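Local coordinates for protein integral membrane indolylacetylinositol arabinosyltransferase EmbB (Mycolicibacterium smegmatis MC2 155, PDB 7BVC) that probably transfers arabinose units to build the arabinan of cell-wall arabinogalactan, and binds the drug ethambutol, at residues A408-L414 with P447-V452; P517-I523 with S628-W633. One frame throughout, in Å; residues are numbered along the deposited sequence.

Contact 1 and contact 2 both belong to the GT-C type membrane region of EmbB, but they do not touch. Their centres are 46 Å apart, and their nearest atoms are about 36 Å apart. They come in series along the chain: contact 1 closes before contact 2 opens. Contact 1 joins the C-terminal end of helix 391-411 to helix 446-455. Bound cardiolipin lies about 5 Å from the P447 side chain, and 4'-phosphopantetheine about 9 Å from that of R413. Contact 2 joins two loops, one leading into helix 527-545 and one following helix 608-625. Thus one contact has a lipid as neighbour, and the other lies close to the pocket that holds ethambutol.

Contact 1: A408-L414 with P447-V452; sequences AVTSGRL and PILRIV
I451 projects from helix 446-455 into the bend where helix 391-411 ends. Its CG1 is anti to the carbonyl carbon (chi1 -68°) and the chain then runs on extended (chi2 163°), which takes CD1 to the helix end. I451 CD1 lies 3.6 Å from A408 O and also reaches G412 CA. G412 has positive phi and leaves the helix, and its N still bonds back to A408 O. The other branch of I451, CG2, meets L414 CG at 4.1 Å. These two side chains run past each other in opposite directions. L414 also reaches V452, crossing it at about a right angle, with L414 CD2 3.8 Å from V452 CG2. At the other end of the contact, V409 slants across the P447 ring, and V409 CG2 is 3.8 Å from P447 CB. Bound cardiolipin is about 5 Å from the P447 side chain. I448 fills in between, I448 CD1 lying 4.1 Å from A408 CB. The side-chain contacts are apolar and come from both segments. The CB of R413 points away, and its NH2 forms a salt bridge with D247 and a hydrogen bond to R249 O. Helix 415-428 adds a third wall: A408 touches P416 and A417, and I448 also rests on A417.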
loop_
_atom_site.group_PDB
_atom_site.type_symbol
_atom_site.label_atom_id
_atom_site.label_comp_id
_atom_site.label_asym_id
_atom_site.label_seq_id
_atom_site.Cartn_x
_atom_site.Cartn_y
_atom_site.Cartn_z
ATOM N N ALA B 408 9.759 39.523 19.825
ATOM C CA ALA B 408 8.899 39.973 20.916
ATOM C C ALA B 408 9.469 39.564 22.266
ATOM O O ALA B 408 9.439 40.344 23.225
ATOM C CB ALA B 408 7.488 39.412 20.743
ATOM N N VAL B 409 9.987 38.339 22.362
ATOM C CA VAL B 409 10.594 37.884 23.611
ATOM C C VAL B 409 11.838 38.706 23.929
ATOM O O VAL B 409 12.086 39.061 25.088
ATOM C CB VAL B 409 10.911 36.379 23.532
ATOM C CG1 VAL B 409 11.768 35.951 24.709
ATOM C CG2 VAL B 409 9.630 35.568 23.481
ATOM N N THR B 410 12.631 39.029 22.908
ATOM C CA THR B 410 13.865 39.777 23.122
ATOM C C THR B 410 13.575 41.202 23.582
ATOM O O THR B 410 14.008 41.621 24.660
ATOM C CB THR B 410 14.700 39.785 21.841
ATOM O OG1 THR B 410 15.241 38.481 21.612
ATOM C CG2 THR B 410 15.835 40.788 21.950
ATOM N N SER B 411 12.838 41.963 22.772
ATOM C CA SER B 411 12.603 43.369 23.082
ATOM C C SER B 411 11.615 43.571 24.221
ATOM O O SER B 411 11.575 44.661 24.800
ATOM C CB SER B 411 12.106 44.103 21.837
ATOM O OG SER B 411 10.834 43.621 21.438
ATOM N N GLY B 412 10.823 42.559 24.554
ATOM C CA GLY B 412 9.841 42.699 25.611
ATOM C C GLY B 412 8.632 43.523 25.232
ATOM O O GLY B 412 8.163 44.335 26.038
ATOM N N ARG B 413 8.110 43.337 24.022
ATOM C CA ARG B 413 6.972 44.097 23.527
ATOM C C ARG B 413 5.911 43.138 23.006
ATOM O O ARG B 413 6.133 41.931 22.887
ATOM C CB ARG B 413 7.391 45.078 22.427
ATOM C CG ARG B 413 8.229 46.240 22.920
ATOM C CD ARG B 413 8.527 47.220 21.801
ATOM N NE ARG B 413 9.153 48.441 22.298
ATOM C CZ ARG B 413 9.493 49.470 21.531
ATOM N NH1 ARG B 413 9.267 49.429 20.227
ATOM N NH2 ARG B 413 10.060 50.541 22.067
ATOM N N LEU B 414 4.742 43.694 22.691
ATOM C CA LEU B 414 3.620 42.914 22.191
ATOM C C LEU B 414 3.315 43.149 20.719
ATOM O O LEU B 414 2.509 42.408 20.149
ATOM C CB LEU B 414 2.356 43.208 23.013
ATOM C CG LEU B 414 2.182 42.419 24.307
ATOM C CD1 LEU B 414 1.112 43.056 25.168
ATOM C CD2 LEU B 414 1.830 40.977 23.997
ATOM N N PRO B 447 6.649 32.768 27.485
ATOM C CA PRO B 447 7.304 34.083 27.547
ATOM C C PRO B 447 6.460 35.219 26.996
ATOM O O PRO B 447 6.871 36.378 27.114
ATOM C CB PRO B 447 8.568 33.879 26.705
ATOM C CG PRO B 447 8.184 32.854 25.726
ATOM C CD PRO B 447 7.291 31.908 26.472
ATOM N N ILE B 448 5.304 34.934 26.404
ATOM C CA ILE B 448 4.380 35.985 25.991
ATOM C C ILE B 448 3.356 36.270 27.081
ATOM O O ILE B 448 2.962 37.420 27.290
ATOM C CB ILE B 448 3.703 35.601 24.659
ATOM C CG1 ILE B 448 4.730 35.601 23.526
ATOM C CG2 ILE B 448 2.570 36.555 24.330
ATOM C CD1 ILE B 448 5.424 36.926 23.331
ATOM N N LEU B 449 2.917 35.234 27.799
ATOM C CA LEU B 449 2.150 35.469 29.017
ATOM C C LEU B 449 2.979 36.234 30.037
ATOM O O LEU B 449 2.454 37.088 30.762
ATOM C CB LEU B 449 1.669 34.143 29.602
ATOM C CG LEU B 449 0.410 33.543 28.980
ATOM C CD1 LEU B 449 0.175 32.143 29.513
ATOM C CD2 LEU B 449 -0.784 34.432 29.264
ATOM N N ARG B 450 4.281 35.945 30.104
ATOM C CA ARG B 450 5.158 36.682 31.007
ATOM C C ARG B 450 5.251 38.159 30.647
ATOM O O ARG B 450 5.623 38.971 31.500
ATOM C CB ARG B 450 6.552 36.056 31.010
ATOM C CG ARG B 450 7.353 36.336 32.269
ATOM C CD ARG B 450 8.569 35.430 32.371
ATOM N NE ARG B 450 8.200 34.031 32.551
ATOM C CZ ARG B 450 8.697 33.029 31.834
ATOM N NH1 ARG B 450 9.589 33.268 30.883
ATOM N NH2 ARG B 450 8.304 31.785 32.069
ATOM N N ILE B 451 4.925 38.523 29.410
ATOM C CA ILE B 451 4.908 39.925 29.000
ATOM C C ILE B 451 3.536 40.546 29.220
ATOM O O ILE B 451 3.430 41.696 29.656
ATOM C CB ILE B 451 5.348 40.042 27.527
ATOM C CG1 ILE B 451 6.827 39.689 27.378
ATOM C CG2 ILE B 451 5.084 41.438 26.996
ATOM C CD1 ILE B 451 7.233 39.389 25.956
ATOM N N VAL B 452 2.477 39.796 28.916
ATOM C CA VAL B 452 1.123 40.319 29.083
ATOM C C VAL B 452 0.829 40.577 30.555
ATOM O O VAL B 452 0.374 41.663 30.933
ATOM C CB VAL B 452 0.093 39.360 28.461
ATOM C CG1 VAL B 452 -1.314 39.839 28.760
ATOM C CG2 VAL B 452 0.304 39.258 26.963
#

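Contact 2: P517-I523 with S628-W633; sequences PTTDGAI and STNGWW
I523 N donates a hydrogen bond to T629 O at 3.1 Å. S628 OG donates a second hydrogen bond, to G521 O at 3.2 Å, in the carbonyl plane and on a lone pair. S628 OG is anti to its own backbone N (chi1 -171°), which directs the hydroxyl at the 517-523 loop; P517 CA also lies near this OG. The I523 side chain packs alongside, with CG1 and CD1 near the S628 and T629 carbonyls. A522 CB packs near the T629 carbonyl too, 3.6 Å from T629 O. Both segments are irregular loops joining helices of the GT-C type membrane region. The first leads into helix 527-545, and the second follows helix 608-625. Farther along, T519 and D520 meet W633. T519 CG2 lies 4.3 Å above the plane of the W633 ring, toward its rim, and beside W632 O. D520 comes to the ring edge, with D520 OD2 near W633 CZ2. The carboxylate plane is turned 51° from the ring, and OD2 also forms a salt bridge with R525. Helix 690-712 lines both segments: I523 touches M698, W632 packs on S705 and M706, and N630 ND2 hydrogen-bonds to S705 OG. The W633 side chain is about 6 Å from bound ethambutol.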
loop_
_atom_site.group_PDB
_atom_site.type_symbol
_atom_site.label_atom_id
_atom_site.label_comp_id
_atom_site.label_asym_id
_atom_site.label_seq_id
_atom_site.Cartn_x
_atom_site.Cartn_y
_atom_site.Cartn_z
ATOM N N PRO B 517 10.355 1.749 -3.297
ATOM C CA PRO B 517 11.294 2.120 -4.375
ATOM C C PRO B 517 10.573 2.564 -5.644
ATOM O O PRO B 517 10.584 1.897 -6.686
ATOM C CB PRO B 517 12.091 0.828 -4.569
ATOM C CG PRO B 517 11.103 -0.248 -4.266
ATOM C CD PRO B 517 10.157 0.292 -3.219
ATOM N N THR B 518 9.922 3.724 -5.561
ATOM C CA THR B 518 9.160 4.260 -6.682
ATOM C C THR B 518 9.595 5.685 -6.996
ATOM O O THR B 518 10.590 6.170 -6.449
ATOM C CB THR B 518 7.660 4.220 -6.382
ATOM O OG1 THR B 518 7.394 4.922 -5.163
ATOM C CG2 THR B 518 7.177 2.781 -6.247
ATOM N N THR B 519 8.861 6.361 -7.881
ATOM C CA THR B 519 9.192 7.738 -8.226
ATOM C C THR B 519 8.753 8.716 -7.145
ATOM O O THR B 519 9.402 9.751 -6.951
ATOM C CB THR B 519 8.552 8.106 -9.567
ATOM O OG1 THR B 519 8.992 7.186 -10.574
ATOM C CG2 THR B 519 8.945 9.513 -9.988
ATOM N N ASP B 520 7.676 8.403 -6.424
ATOM C CA ASP B 520 7.209 9.293 -5.365
ATOM C C ASP B 520 8.234 9.384 -4.240
ATOM O O ASP B 520 8.645 10.484 -3.852
ATOM C CB ASP B 520 5.857 8.817 -4.838
ATOM C CG ASP B 520 5.148 9.875 -4.020
ATOM O OD1 ASP B 520 4.202 9.527 -3.282
ATOM O OD2 ASP B 520 5.536 11.058 -4.116
ATOM N N GLY B 521 8.653 8.242 -3.703
ATOM C CA GLY B 521 9.755 8.218 -2.762
ATOM C C GLY B 521 11.038 7.758 -3.421
ATOM O O GLY B 521 11.242 6.560 -3.631
ATOM N N ALA B 522 11.917 8.701 -3.742
ATOM C CA ALA B 522 13.134 8.435 -4.489
ATOM C C ALA B 522 14.350 8.791 -3.640
ATOM O O ALA B 522 14.238 9.081 -2.446
ATOM C CB ALA B 522 13.115 9.206 -5.809
ATOM N N ILE B 523 15.529 8.756 -4.265
ATOM C CA ILE B 523 16.765 9.049 -3.544
ATOM C C ILE B 523 16.736 10.462 -2.979
ATOM O O ILE B 523 17.150 10.701 -1.838
ATOM C CB ILE B 523 17.982 8.828 -4.464
ATOM C CG1 ILE B 523 18.238 7.336 -4.661
ATOM C CG2 ILE B 523 19.220 9.491 -3.891
ATOM C CD1 ILE B 523 19.408 7.043 -5.563
ATOM N N SER B 628 17.059 3.483 -3.392
ATOM C CA SER B 628 15.887 3.671 -4.236
ATOM C C SER B 628 16.337 4.152 -5.608
ATOM O O SER B 628 17.532 4.272 -5.887
ATOM C CB SER B 628 14.904 4.652 -3.597
ATOM O OG SER B 628 13.684 4.680 -4.313
ATOM N N THR B 629 15.363 4.428 -6.472
ATOM C CA THR B 629 15.650 4.883 -7.822
ATOM C C THR B 629 15.971 6.377 -7.831
ATOM O O THR B 629 15.856 7.075 -6.821
ATOM C CB THR B 629 14.473 4.594 -8.750
ATOM O OG1 THR B 629 13.405 5.507 -8.469
ATOM C CG2 THR B 629 13.977 3.174 -8.552
ATOM N N ASN B 630 16.377 6.866 -9.000
ATOM C CA ASN B 630 16.745 8.269 -9.159
ATOM C C ASN B 630 15.824 8.958 -10.158
ATOM O O ASN B 630 16.285 9.719 -11.015
ATOM C CB ASN B 630 18.204 8.386 -9.604
ATOM C CG ASN B 630 18.747 9.789 -9.455
ATOM O OD1 ASN B 630 18.363 10.522 -8.545
ATOM N ND2 ASN B 630 19.641 10.176 -10.356
ATOM N N GLY B 631 14.526 8.690 -10.067
ATOM C CA GLY B 631 13.561 9.194 -11.030
ATOM C C GLY B 631 12.884 10.470 -10.559
ATOM O O GLY B 631 12.626 10.647 -9.368
ATOM N N TRP B 632 12.604 11.352 -11.510
ATOM C CA TRP B 632 11.818 12.558 -11.295
ATOM C C TRP B 632 10.453 12.380 -11.956
ATOM O O TRP B 632 10.143 11.322 -12.510
ATOM C CB TRP B 632 12.572 13.781 -11.813
ATOM C CG TRP B 632 13.976 13.855 -11.288
ATOM C CD1 TRP B 632 15.082 13.263 -11.822
ATOM C CD2 TRP B 632 14.423 14.550 -10.118
ATOM N NE1 TRP B 632 16.188 13.550 -11.062
ATOM C CE2 TRP B 632 15.810 14.338 -10.010
ATOM C CE3 TRP B 632 13.783 15.334 -9.152
ATOM C CZ2 TRP B 632 16.568 14.881 -8.975
ATOM C CZ3 TRP B 632 14.538 15.870 -8.128
ATOM C CH2 TRP B 632 15.915 15.643 -8.047
ATOM N N TRP B 633 9.623 13.423 -11.904
ATOM C CA TRP B 633 8.182 13.184 -12.004
ATOM C C TRP B 633 7.685 12.999 -13.437
ATOM O O TRP B 633 7.274 11.899 -13.821
ATOM C CB TRP B 633 7.424 14.318 -11.312
ATOM C CG TRP B 633 7.042 13.976 -9.909
ATOM C CD1 TRP B 633 7.472 14.589 -8.770
ATOM C CD2 TRP B 633 6.166 12.925 -9.494
ATOM N NE1 TRP B 633 6.911 13.989 -7.670
ATOM C CE2 TRP B 633 6.105 12.964 -8.089
ATOM C CE3 TRP B 633 5.423 11.956 -10.174
ATOM C CZ2 TRP B 633 5.331 12.074 -7.351
ATOM C CZ3 TRP B 633 4.656 11.074 -9.441
ATOM C CH2 TRP B 633 4.615 11.138 -8.044
#